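Local coordinates for galactose-binding-like protein (Bacteroides thetaiotaomicron, PDB 7M1B) that is a SusE-like protein with a galactose-binding-like domain that probably binds carbohydrate at the cell surface and may have some degradative capacity, at residues 309-314 and 348-353; 291-296 and 356-361; 230-235 and 372-377. All blocks are in the same frame, centred on the assembly; numbering follows the deposited sequence.

All three interactions lie within one galactose-binding-like domain and reach the same antiparallel sheet. Along the chain, the span from 309 to 353 of interaction 1 falls within that of interaction 2, 291 to 361, and both fall within that of interaction 3, 230 to 377. Interactions 1 and 2 share strand 352-362. Their centres are about 12 Å apart, and strands 292-297 and 311-317 are neighbours in the sheet. Interaction 3 uses strand 370-380, the next along the chain. Its centre is about 16 Å from that of interaction 2, and Phe357 packs on Leu374 and Phe376 between them. The contacts thus tie distant parts of the chain round one core.

Interaction 1 (309-314 and 348-353); sequences GWTKLA and DIPPVR
Leu313 on strand 311-317 packs against Ile349, Pro350 and Val352, and this small apolar cluster carries the contact. No hydrogen bond joins the two segments. The Leu313 side chain can be followed outward. Its CB leads to CG, which stands anti to the carbonyl carbon (chi1 -48°), and there the chain forks into two methyls with different partners. Leu313 CD2 lies 3.9 Å from Ile349 CG2 and about as far from Ile349 CB. It also reaches Val352 CG1 and, more loosely, Pro350 CD. The other methyl, Leu313 CD1, meets Val352 CG2 at 3.9 Å, tip to tip. The side chains of Leu313 and Ile349 instead cross at about a right angle.

Ile349 also comes in close to the strand itself. Ile349 CG2 lies 3.8 Å from Leu313 CA and 3.9 Å from Lys312 O. At the margin, Thr311 CG2 meets Pro350 CD at 4.0 Å. This methyl stands anti to the Thr311 backbone N, while OG1 sits beside that N (chi1 -59°).

Lys312 turns its CB away from this cluster, and its NZ forms a salt bridge with Asp315. Phe345 and Ile355 add further apolar cover to Leu313. On the other segment, Val352 packs on Leu268 of strand 256-274, and Gln267 NE2 hydrogen-bonds to Ile349 O.

Leu313 and Ala314 both face Val294, which makes a classic beta bulge. The arrangement is a bulged sheet strand whose leucine meets a proline-containing loop leading into strand 352-362, part of the apolar core of this galactose-binding-like beta domain.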
loop_
_atom_site.group_PDB
_atom_site.type_symbol
_atom_site.label_atom_id
_atom_site.label_comp_id
_atom_site.label_asym_id
_atom_site.label_seq_id
_atom_site.Cartn_x
_atom_site.Cartn_y
_atom_site.Cartn_z
ATOM N N GLY A 309 12.631 -6.969 9.846
ATOM C CA GLY A 309 13.134 -6.387 8.610
ATOM C C GLY A 309 12.016 -6.015 7.626
ATOM O O GLY A 309 12.283 -5.404 6.577
ATOM N N TRP A 310 10.765 -6.355 7.960
ATOM C CA TRP A 310 9.591 -6.021 7.149
ATOM C C TRP A 310 8.951 -4.739 7.678
ATOM O O TRP A 310 8.890 -4.549 8.905
ATOM C CB TRP A 310 8.571 -7.178 7.189
ATOM C CG TRP A 310 9.045 -8.377 6.396
ATOM C CD1 TRP A 310 9.761 -9.467 6.864
ATOM C CD2 TRP A 310 8.701 -8.675 5.031
ATOM N NE1 TRP A 310 9.942 -10.386 5.824
ATOM C CE2 TRP A 310 9.301 -9.903 4.700
ATOM C CE3 TRP A 310 7.988 -7.943 4.046
ATOM C CZ2 TRP A 310 9.142 -10.480 3.414
ATOM C CZ3 TRP A 310 7.873 -8.497 2.792
ATOM C CH2 TRP A 310 8.445 -9.718 2.503
ATOM N N THR A 311 8.421 -3.882 6.775
ATOM C CA THR A 311 7.783 -2.596 7.081
ATOM C C THR A 311 6.327 -2.659 6.614
ATOM O O THR A 311 6.034 -3.165 5.494
ATOM C CB THR A 311 8.473 -1.422 6.349
ATOM O OG1 THR A 311 9.829 -1.407 6.776
ATOM C CG2 THR A 311 7.826 -0.087 6.624
ATOM N N LYS A 312 5.405 -2.180 7.439
ATOM C CA LYS A 312 4.018 -2.133 7.028
ATOM C C LYS A 312 3.772 -0.980 6.049
ATOM O O LYS A 312 4.231 0.177 6.254
ATOM C CB LYS A 312 3.092 -2.022 8.234
ATOM C CG LYS A 312 1.638 -2.311 7.886
ATOM C CD LYS A 312 0.732 -2.336 9.100
ATOM C CE LYS A 312 -0.001 -1.047 9.280
ATOM N NZ LYS A 312 -0.964 -1.151 10.415
ATOM N N LEU A 313 3.055 -1.330 4.954
ATOM C CA LEU A 313 2.808 -0.355 3.893
ATOM C C LEU A 313 1.353 0.095 3.738
ATOM O O LEU A 313 1.142 1.162 3.132
ATOM C CB LEU A 313 3.211 -0.969 2.536
ATOM C CG LEU A 313 4.581 -1.646 2.489
ATOM C CD1 LEU A 313 4.813 -2.266 1.099
ATOM C CD2 LEU A 313 5.771 -0.722 2.842
ATOM N N ALA A 314 0.356 -0.695 4.173
ATOM C CA ALA A 314 -1.056 -0.349 3.949
ATOM C C ALA A 314 -1.909 -1.236 4.834
ATOM O O ALA A 314 -1.524 -2.371 5.149
ATOM C CB ALA A 314 -1.456 -0.602 2.504
ATOM N N ASP A 348 4.517 7.539 3.699
ATOM C CA ASP A 348 5.746 7.486 4.484
ATOM C C ASP A 348 6.292 6.059 4.434
ATOM O O ASP A 348 6.430 5.402 5.451
ATOM C CB ASP A 348 5.450 8.040 5.874
ATOM C CG ASP A 348 4.286 7.329 6.557
ATOM O OD1 ASP A 348 3.387 6.804 5.840
ATOM O OD2 ASP A 348 4.300 7.261 7.795
ATOM N N ILE A 349 6.428 5.491 3.233
ATOM C CA ILE A 349 6.918 4.121 3.180
ATOM C C ILE A 349 8.226 4.185 2.392
ATOM O O ILE A 349 8.396 5.122 1.610
ATOM C CB ILE A 349 5.880 3.154 2.541
ATOM C CG1 ILE A 349 5.480 3.642 1.138
ATOM C CG2 ILE A 349 4.665 2.931 3.466
ATOM C CD1 ILE A 349 4.676 2.635 0.290
ATOM N N PRO A 350 9.169 3.243 2.595
ATOM C CA PRO A 350 10.437 3.217 1.885
ATOM C C PRO A 350 10.156 2.544 0.536
ATOM O O PRO A 350 9.115 1.879 0.393
ATOM C CB PRO A 350 11.311 2.270 2.746
ATOM C CG PRO A 350 10.342 1.379 3.492
ATOM C CD PRO A 350 9.030 2.126 3.557
ATOM N N PRO A 351 11.097 2.614 -0.432
ATOM C CA PRO A 351 11.027 1.773 -1.635
ATOM C C PRO A 351 11.063 0.329 -1.162
ATOM O O PRO A 351 11.757 0.011 -0.202
ATOM C CB PRO A 351 12.359 2.080 -2.345
ATOM C CG PRO A 351 12.683 3.506 -1.890
ATOM C CD PRO A 351 12.315 3.457 -0.418
ATOM N N VAL A 352 10.380 -0.552 -1.904
ATOM C CA VAL A 352 10.327 -1.976 -1.511
ATOM C C VAL A 352 10.377 -2.828 -2.789
ATOM O O VAL A 352 10.156 -2.300 -3.897
ATOM C CB VAL A 352 9.093 -2.373 -0.672
ATOM C CG1 VAL A 352 9.167 -1.751 0.727
ATOM C CG2 VAL A 352 7.808 -1.967 -1.364
ATOM N N ARG A 353 10.707 -4.117 -2.605
ATOM C CA ARG A 353 10.724 -5.080 -3.724
ATOM C C ARG A 353 9.912 -6.309 -3.307
ATOM O O ARG A 353 9.192 -6.836 -4.164
ATOM C CB ARG A 353 12.170 -5.517 -3.989
ATOM C CG ARG A 353 12.247 -6.679 -4.979
ATOM C CD ARG A 353 13.656 -6.946 -5.460
ATOM N NE ARG A 353 13.649 -8.129 -6.322
ATOM C CZ ARG A 353 14.545 -8.462 -7.230
ATOM N NH1 ARG A 353 15.511 -7.601 -7.597
ATOM N NH2 ARG A 353 14.326 -9.591 -7.889
#

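Interaction 2 (291-296 and 356-361); sequences EWEVWG and RFKILS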
loop_
_atom_site.group_PDB
_atom_site.type_symbol
_atom_site.label_atom_id
_atom_site.label_comp_id
_atom_site.label_asym_id
_atom_site.label_seq_id
_atom_site.Cartn_x
_atom_site.Cartn_y
_atom_site.Cartn_z
ATOM N N GLU A 291 -10.163 -8.167 5.371
ATOM C CA GLU A 291 -9.173 -7.215 5.839
ATOM C C GLU A 291 -7.784 -7.826 5.799
ATOM O O GLU A 291 -7.560 -8.994 6.130
ATOM C CB GLU A 291 -9.469 -6.762 7.267
ATOM C CG GLU A 291 -10.707 -5.889 7.337
ATOM C CD GLU A 291 -10.826 -5.235 8.720
ATOM O OE1 GLU A 291 -9.891 -4.475 9.134
ATOM O OE2 GLU A 291 -11.836 -5.456 9.389
ATOM N N TRP A 292 -6.813 -6.991 5.440
ATOM C CA TRP A 292 -5.430 -7.440 5.454
ATOM C C TRP A 292 -4.512 -6.213 5.559
ATOM O O TRP A 292 -4.932 -5.054 5.403
ATOM C CB TRP A 292 -5.143 -8.235 4.154
ATOM C CG TRP A 292 -5.124 -7.435 2.864
ATOM C CD1 TRP A 292 -4.029 -6.943 2.178
ATOM C CD2 TRP A 292 -6.282 -7.165 2.034
ATOM N NE1 TRP A 292 -4.464 -6.289 1.048
ATOM C CE2 TRP A 292 -5.831 -6.443 0.890
ATOM C CE3 TRP A 292 -7.661 -7.419 2.163
ATOM C CZ2 TRP A 292 -6.703 -6.001 -0.119
ATOM C CZ3 TRP A 292 -8.526 -6.965 1.174
ATOM C CH2 TRP A 292 -8.049 -6.291 0.020
ATOM N N GLU A 293 -3.234 -6.497 5.760
ATOM C CA GLU A 293 -2.179 -5.535 5.665
ATOM C C GLU A 293 -1.232 -5.922 4.545
ATOM O O GLU A 293 -0.997 -7.095 4.326
ATOM C CB GLU A 293 -1.390 -5.421 6.952
ATOM C CG GLU A 293 -2.326 -5.095 8.138
ATOM C CD GLU A 293 -1.667 -5.245 9.489
ATOM O OE1 GLU A 293 -0.575 -5.925 9.578
ATOM O OE2 GLU A 293 -2.327 -4.811 10.479
ATOM N N VAL A 294 -0.653 -4.897 3.916
ATOM C CA VAL A 294 0.426 -5.128 2.958
ATOM C C VAL A 294 1.734 -4.673 3.591
ATOM O O VAL A 294 1.766 -3.559 4.130
ATOM C CB VAL A 294 0.185 -4.342 1.654
ATOM C CG1 VAL A 294 1.325 -4.706 0.684
ATOM C CG2 VAL A 294 -1.162 -4.776 1.026
ATOM N N TRP A 295 2.740 -5.566 3.625
ATOM C CA TRP A 295 4.043 -5.269 4.194
ATOM C C TRP A 295 5.083 -5.377 3.103
ATOM O O TRP A 295 4.881 -6.069 2.072
ATOM C CB TRP A 295 4.333 -6.334 5.283
ATOM C CG TRP A 295 3.506 -6.135 6.538
ATOM C CD1 TRP A 295 2.143 -6.304 6.699
ATOM C CD2 TRP A 295 4.004 -5.666 7.820
ATOM N NE1 TRP A 295 1.779 -6.030 7.990
ATOM C CE2 TRP A 295 2.902 -5.684 8.708
ATOM C CE3 TRP A 295 5.279 -5.416 8.352
ATOM C CZ2 TRP A 295 3.010 -5.263 10.058
ATOM C CZ3 TRP A 295 5.394 -5.000 9.672
ATOM C CH2 TRP A 295 4.281 -4.964 10.526
ATOM N N GLY A 296 6.223 -4.741 3.323
ATOM C CA GLY A 296 7.247 -4.864 2.272
ATOM C C GLY A 296 8.671 -4.712 2.805
ATOM O O GLY A 296 8.874 -4.173 3.909
ATOM N N ARG A 356 4.478 -8.783 1.279
ATOM C CA ARG A 356 3.627 -9.762 1.944
ATOM C C ARG A 356 2.212 -9.219 2.083
ATOM O O ARG A 356 2.007 -8.015 2.386
ATOM C CB ARG A 356 4.157 -10.075 3.338
ATOM C CG ARG A 356 5.204 -11.178 3.351
ATOM C CD ARG A 356 5.805 -11.399 4.709
ATOM N NE ARG A 356 6.303 -12.775 4.704
ATOM C CZ ARG A 356 6.755 -13.401 5.783
ATOM N NH1 ARG A 356 6.975 -12.697 6.932
ATOM N NH2 ARG A 356 7.102 -14.659 5.784
ATOM N N PHE A 357 1.232 -10.120 1.905
ATOM C CA PHE A 357 -0.139 -9.864 2.317
ATOM C C PHE A 357 -0.390 -10.654 3.588
ATOM O O PHE A 357 -0.248 -11.854 3.627
ATOM C CB PHE A 357 -1.111 -10.325 1.217
ATOM C CG PHE A 357 -1.345 -9.290 0.149
ATOM C CD1 PHE A 357 -0.266 -8.728 -0.508
ATOM C CD2 PHE A 357 -2.616 -9.015 -0.319
ATOM C CE1 PHE A 357 -0.468 -7.747 -1.490
ATOM C CE2 PHE A 357 -2.846 -8.016 -1.271
ATOM C CZ PHE A 357 -1.754 -7.426 -1.882
ATOM N N LYS A 358 -0.609 -9.887 4.697
ATOM C CA LYS A 358 -0.959 -10.485 5.967
ATOM C C LYS A 358 -2.473 -10.444 6.073
ATOM O O LYS A 358 -3.079 -9.364 6.244
ATOM C CB LYS A 358 -0.304 -9.679 7.103
ATOM C CG LYS A 358 -0.531 -10.291 8.489
ATOM C CD LYS A 358 0.144 -9.400 9.604
ATOM C CE LYS A 358 0.388 -10.190 11.000
ATOM N NZ LYS A 358 1.217 -9.346 11.993
ATOM N N ILE A 359 -3.086 -11.623 5.930
ATOM C CA ILE A 359 -4.539 -11.689 5.831
ATOM C C ILE A 359 -5.078 -11.775 7.262
ATOM O O ILE A 359 -4.743 -12.736 7.975
ATOM C CB ILE A 359 -4.992 -12.893 4.976
ATOM C CG1 ILE A 359 -4.318 -12.951 3.591
ATOM C CG2 ILE A 359 -6.535 -12.901 4.879
ATOM C CD1 ILE A 359 -4.551 -11.702 2.795
ATOM N N LEU A 360 -5.966 -10.847 7.626
ATOM C CA LEU A 360 -6.563 -10.826 8.963
ATOM C C LEU A 360 -7.909 -11.568 8.963
ATOM O O LEU A 360 -8.277 -12.249 9.939
ATOM C CB LEU A 360 -6.745 -9.359 9.377
ATOM C CG LEU A 360 -5.516 -8.431 9.301
ATOM C CD1 LEU A 360 -5.866 -7.045 9.824
ATOM C CD2 LEU A 360 -4.357 -8.979 10.085
ATOM N N SER A 361 -8.665 -11.445 7.857
ATOM C CA SER A 361 -10.046 -11.951 7.816
ATOM C C SER A 361 -10.433 -12.297 6.364
ATOM O O SER A 361 -9.909 -11.606 5.463
ATOM C CB SER A 361 -11.011 -10.965 8.535
ATOM O OG SER A 361 -11.084 -9.758 7.759
HETATM O O HOH W 1 -12.656 -8.135 9.170
HETATM O O HOH W 2 -0.052 -6.873 12.040
#
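The rings of Trp292 and Phe357 lie side by side on one face of the sheet, their planes 15° apart. They are slid so far that they barely overlap. Trp292 CD1 lies 3.5 Å from Phe357 CD2. Val294 CG2 covers one face of the Phe357 ring in a CH-pi contact, 4.1 Å from the centroid. Phe258 also meets the Phe357 ring, and Phe343 meets Trp292 edge-to-face. With an alanine at Phe357, Val294 CG2 would probably lose its ring partner and a gap is likely to open beside Trp292.

Glu293, Trp295 and Lys358 lie on the other face. Glu293 OE1 sits at the edge of the Trp295 ring and accepts from NE1 at 2.8 Å. The oxygen is in the ring plane, but NE1 meets it on the anti side and 25° out of the carboxylate plane. The extended Lys358 chain runs alongside, its CD 4.1 Å from Trp295 NE1. Its NZ is too far from Glu293 OE1 for a salt bridge, so water 2 joins the two groups. Trp307 makes a cation-pi contact with Lys358.

The backbones run antiparallel, at 165°. Glu293 and Lys358 form a hydrogen-bonded pair, as do Trp295 and Arg356. At the end, Glu291 O accepts from the N atoms of both Leu360 and Ser361. Glu291 N gives a bond of 3.0 Å to Ser361 OG, and water 1 links that hydroxyl to Glu291 OE2.

The two faces thus differ in chemistry. One is aromatic and aliphatic and turns into the core. On the other, a carboxylate is held by an indole N-H and water, and the opposite charge nearby would probably steady its ionised form.

Interaction 3 (230-235 and 372-377); sequences SLFNGD and QQLWFY
Hydrogen bonds centre on the Gln373 side chain, whose amide lies among the backbone groups of loop 230-235. Its CG stands anti to the backbone N (chi1 -163°), and the bend that follows at chi2 (82°) swings the amide to the loop. Gln373 OE1 accepts twice: from Gly234 N at 2.8 Å, and from Trp375 NE1 at 3.0 Å, in the carbonyl plane and on a lone pair. Gln373 NE2 donates to Asn233 OD1 at 3.3 Å and to Gln372 O, both near the amide plane. A further bond from NE2 to Ser230 O is weak. These bonds hold both ends of the amide and fix its rotation. Asn233 OD1 also accepts from Asp235 N, which reaches it from the opposite face to Gln373 NE2. One backbone bond, Leu374 N to Leu231 O at 2.9 Å, joins the loop directly to the strand. Gln373 CA adds a CA-H...O contact to the same oxygen.

Apolar contacts gather beside this bond. Leu231 and Leu374 lie alongside each other, with their CD1 atoms 3.7 Å apart. Leu231 CD2 rests on the backbone of Gln372, 3.5 Å from its C atom. Phe232 CE1 touches Leu374 CB at 3.8 Å, and Leu374 O comes to the edge of that ring. Leu231 CB sits over the centre of one face of the Phe232 ring, while Phe210 and Phe260 also meet this ring.

Polar side chains add outside partners. Asn233 ND2 hydrogen-bonds to Asn242 OD1, and Gln372 OE1 accepts from Gly237 N, just after the loop segment.

Asn233 forms an Asx turn, and Gln372 and Gln373 make a classic beta bulge facing Trp274. The arrangement is a 3-10 turn and loop pinned by a buried glutamine to the bulge at Gln372 and Gln373 in strand 370-380 of the galactose-binding-like domain.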
loop_
_atom_site.group_PDB
_atom_site.type_symbol
_atom_site.label_atom_id
_atom_site.label_comp_id
_atom_site.label_asym_id
_atom_site.label_seq_id
_atom_site.Cartn_x
_atom_site.Cartn_y
_atom_site.Cartn_z
ATOM N N SER A 230 -0.059 -16.776 -10.704
ATOM C CA SER A 230 -1.290 -16.529 -11.427
ATOM C C SER A 230 -1.902 -15.188 -11.090
ATOM O O SER A 230 -2.691 -14.637 -11.876
ATOM C CB SER A 230 -2.244 -17.658 -11.069
ATOM O OG SER A 230 -1.816 -18.884 -11.674
ATOM N N LEU A 231 -1.559 -14.600 -9.911
ATOM C CA LEU A 231 -2.129 -13.287 -9.639
ATOM C C LEU A 231 -1.554 -12.177 -10.511
ATOM O O LEU A 231 -2.096 -11.051 -10.519
ATOM C CB LEU A 231 -1.945 -12.862 -8.175
ATOM C CG LEU A 231 -2.509 -13.858 -7.129
ATOM C CD1 LEU A 231 -2.283 -13.198 -5.738
ATOM C CD2 LEU A 231 -4.045 -14.058 -7.400
ATOM N N PHE A 232 -0.544 -12.518 -11.322
ATOM C CA PHE A 232 0.124 -11.471 -12.097
ATOM C C PHE A 232 0.228 -11.896 -13.561
ATOM O O PHE A 232 1.045 -11.297 -14.283
ATOM C CB PHE A 232 1.571 -11.377 -11.539
ATOM C CG PHE A 232 1.652 -11.248 -10.032
ATOM C CD1 PHE A 232 1.076 -10.176 -9.336
ATOM C CD2 PHE A 232 2.172 -12.339 -9.275
ATOM C CE1 PHE A 232 1.141 -10.081 -7.945
ATOM C CE2 PHE A 232 2.197 -12.231 -7.882
ATOM C CZ PHE A 232 1.646 -11.166 -7.200
ATOM N N ASN A 233 -0.730 -12.686 -14.028
ATOM C CA ASN A 233 -0.644 -13.179 -15.417
ATOM C C ASN A 233 -1.515 -12.374 -16.424
ATOM O O ASN A 233 -1.655 -12.759 -17.598
ATOM C CB ASN A 233 -0.933 -14.666 -15.474
ATOM C CG ASN A 233 -2.348 -14.999 -15.092
ATOM O OD1 ASN A 233 -3.183 -14.103 -14.877
ATOM N ND2 ASN A 233 -2.616 -16.290 -14.915
ATOM N N GLY A 234 -2.244 -11.387 -15.939
ATOM C CA GLY A 234 -3.107 -10.509 -16.727
ATOM C C GLY A 234 -4.548 -11.010 -16.825
ATOM O O GLY A 234 -5.397 -10.251 -17.275
ATOM N N ASP A 235 -4.855 -12.258 -16.429
ATOM C CA ASP A 235 -6.194 -12.831 -16.666
ATOM C C ASP A 235 -7.076 -12.415 -15.482
ATOM O O ASP A 235 -6.886 -12.836 -14.346
ATOM C CB ASP A 235 -6.114 -14.363 -16.744
ATOM C CG ASP A 235 -7.436 -15.124 -17.046
ATOM O OD1 ASP A 235 -8.554 -14.515 -17.232
ATOM O OD2 ASP A 235 -7.371 -16.385 -17.115
ATOM N N GLN A 372 -7.819 -13.449 -7.521
ATOM C CA GLN A 372 -7.752 -13.615 -8.989
ATOM C C GLN A 372 -6.551 -12.833 -9.531
ATOM O O GLN A 372 -5.920 -13.262 -10.505
ATOM C CB GLN A 372 -9.021 -13.026 -9.665
ATOM C CG GLN A 372 -9.123 -13.232 -11.162
ATOM C CD GLN A 372 -10.407 -12.566 -11.600
ATOM O OE1 GLN A 372 -10.455 -11.338 -11.856
ATOM N NE2 GLN A 372 -11.464 -13.348 -11.754
ATOM N N GLN A 373 -6.276 -11.638 -9.001
ATOM C CA GLN A 373 -5.295 -10.753 -9.693
ATOM C C GLN A 373 -4.863 -9.623 -8.765
ATOM O O GLN A 373 -5.709 -9.128 -7.999
ATOM C CB GLN A 373 -5.912 -10.184 -10.990
ATOM C CG GLN A 373 -4.856 -9.623 -11.953
ATOM C CD GLN A 373 -4.120 -10.607 -12.871
ATOM O OE1 GLN A 373 -3.184 -10.202 -13.548
ATOM N NE2 GLN A 373 -4.269 -11.911 -12.677
ATOM N N LEU A 374 -3.583 -9.165 -8.900
ATOM C CA LEU A 374 -3.115 -7.985 -8.134
ATOM C C LEU A 374 -2.230 -7.158 -9.069
ATOM O O LEU A 374 -1.332 -7.757 -9.719
ATOM C CB LEU A 374 -2.193 -8.419 -7.001
ATOM C CG LEU A 374 -2.850 -9.190 -5.879
ATOM C CD1 LEU A 374 -1.770 -9.649 -4.894
ATOM C CD2 LEU A 374 -3.868 -8.265 -5.186
ATOM N N TRP A 375 -2.642 -5.910 -9.332
ATOM C CA TRP A 375 -1.782 -5.029 -10.115
ATOM C C TRP A 375 -1.236 -3.924 -9.225
ATOM O O TRP A 375 -2.009 -3.271 -8.564
ATOM C CB TRP A 375 -2.578 -4.401 -11.266
ATOM C CG TRP A 375 -2.942 -5.344 -12.381
ATOM C CD1 TRP A 375 -2.680 -6.687 -12.424
ATOM C CD2 TRP A 375 -3.735 -4.997 -13.529
ATOM N NE1 TRP A 375 -3.215 -7.195 -13.584
ATOM C CE2 TRP A 375 -3.874 -6.178 -14.275
ATOM C CE3 TRP A 375 -4.261 -3.783 -14.059
ATOM C CZ2 TRP A 375 -4.583 -6.212 -15.490
ATOM C CZ3 TRP A 375 -4.936 -3.851 -15.267
ATOM C CH2 TRP A 375 -5.108 -5.039 -15.990
ATOM N N PHE A 376 0.088 -3.674 -9.293
ATOM C CA PHE A 376 0.743 -2.683 -8.425
ATOM C C PHE A 376 1.155 -1.477 -9.286
ATOM O O PHE A 376 1.593 -1.670 -10.420
ATOM C CB PHE A 376 1.962 -3.284 -7.745
ATOM C CG PHE A 376 1.616 -4.049 -6.491
ATOM C CD1 PHE A 376 0.706 -5.076 -6.486
ATOM C CD2 PHE A 376 2.117 -3.591 -5.258
ATOM C CE1 PHE A 376 0.404 -5.697 -5.275
ATOM C CE2 PHE A 376 1.820 -4.232 -4.071
ATOM C CZ PHE A 376 0.846 -5.189 -4.081
ATOM N N TYR A 377 1.099 -0.302 -8.686
ATOM C CA TYR A 377 1.445 0.925 -9.373
ATOM C C TYR A 377 2.486 1.651 -8.573
ATOM O O TYR A 377 2.425 1.613 -7.349
ATOM C CB TYR A 377 0.237 1.850 -9.589
ATOM C CG TYR A 377 -0.796 1.248 -10.522
ATOM C CD1 TYR A 377 -1.733 0.323 -10.030
ATOM C CD2 TYR A 377 -0.802 1.535 -11.876
ATOM C CE1 TYR A 377 -2.659 -0.284 -10.865
ATOM C CE2 TYR A 377 -1.732 0.951 -12.733
ATOM C CZ TYR A 377 -2.662 0.045 -12.220
ATOM O OH TYR A 377 -3.596 -0.523 -13.046
#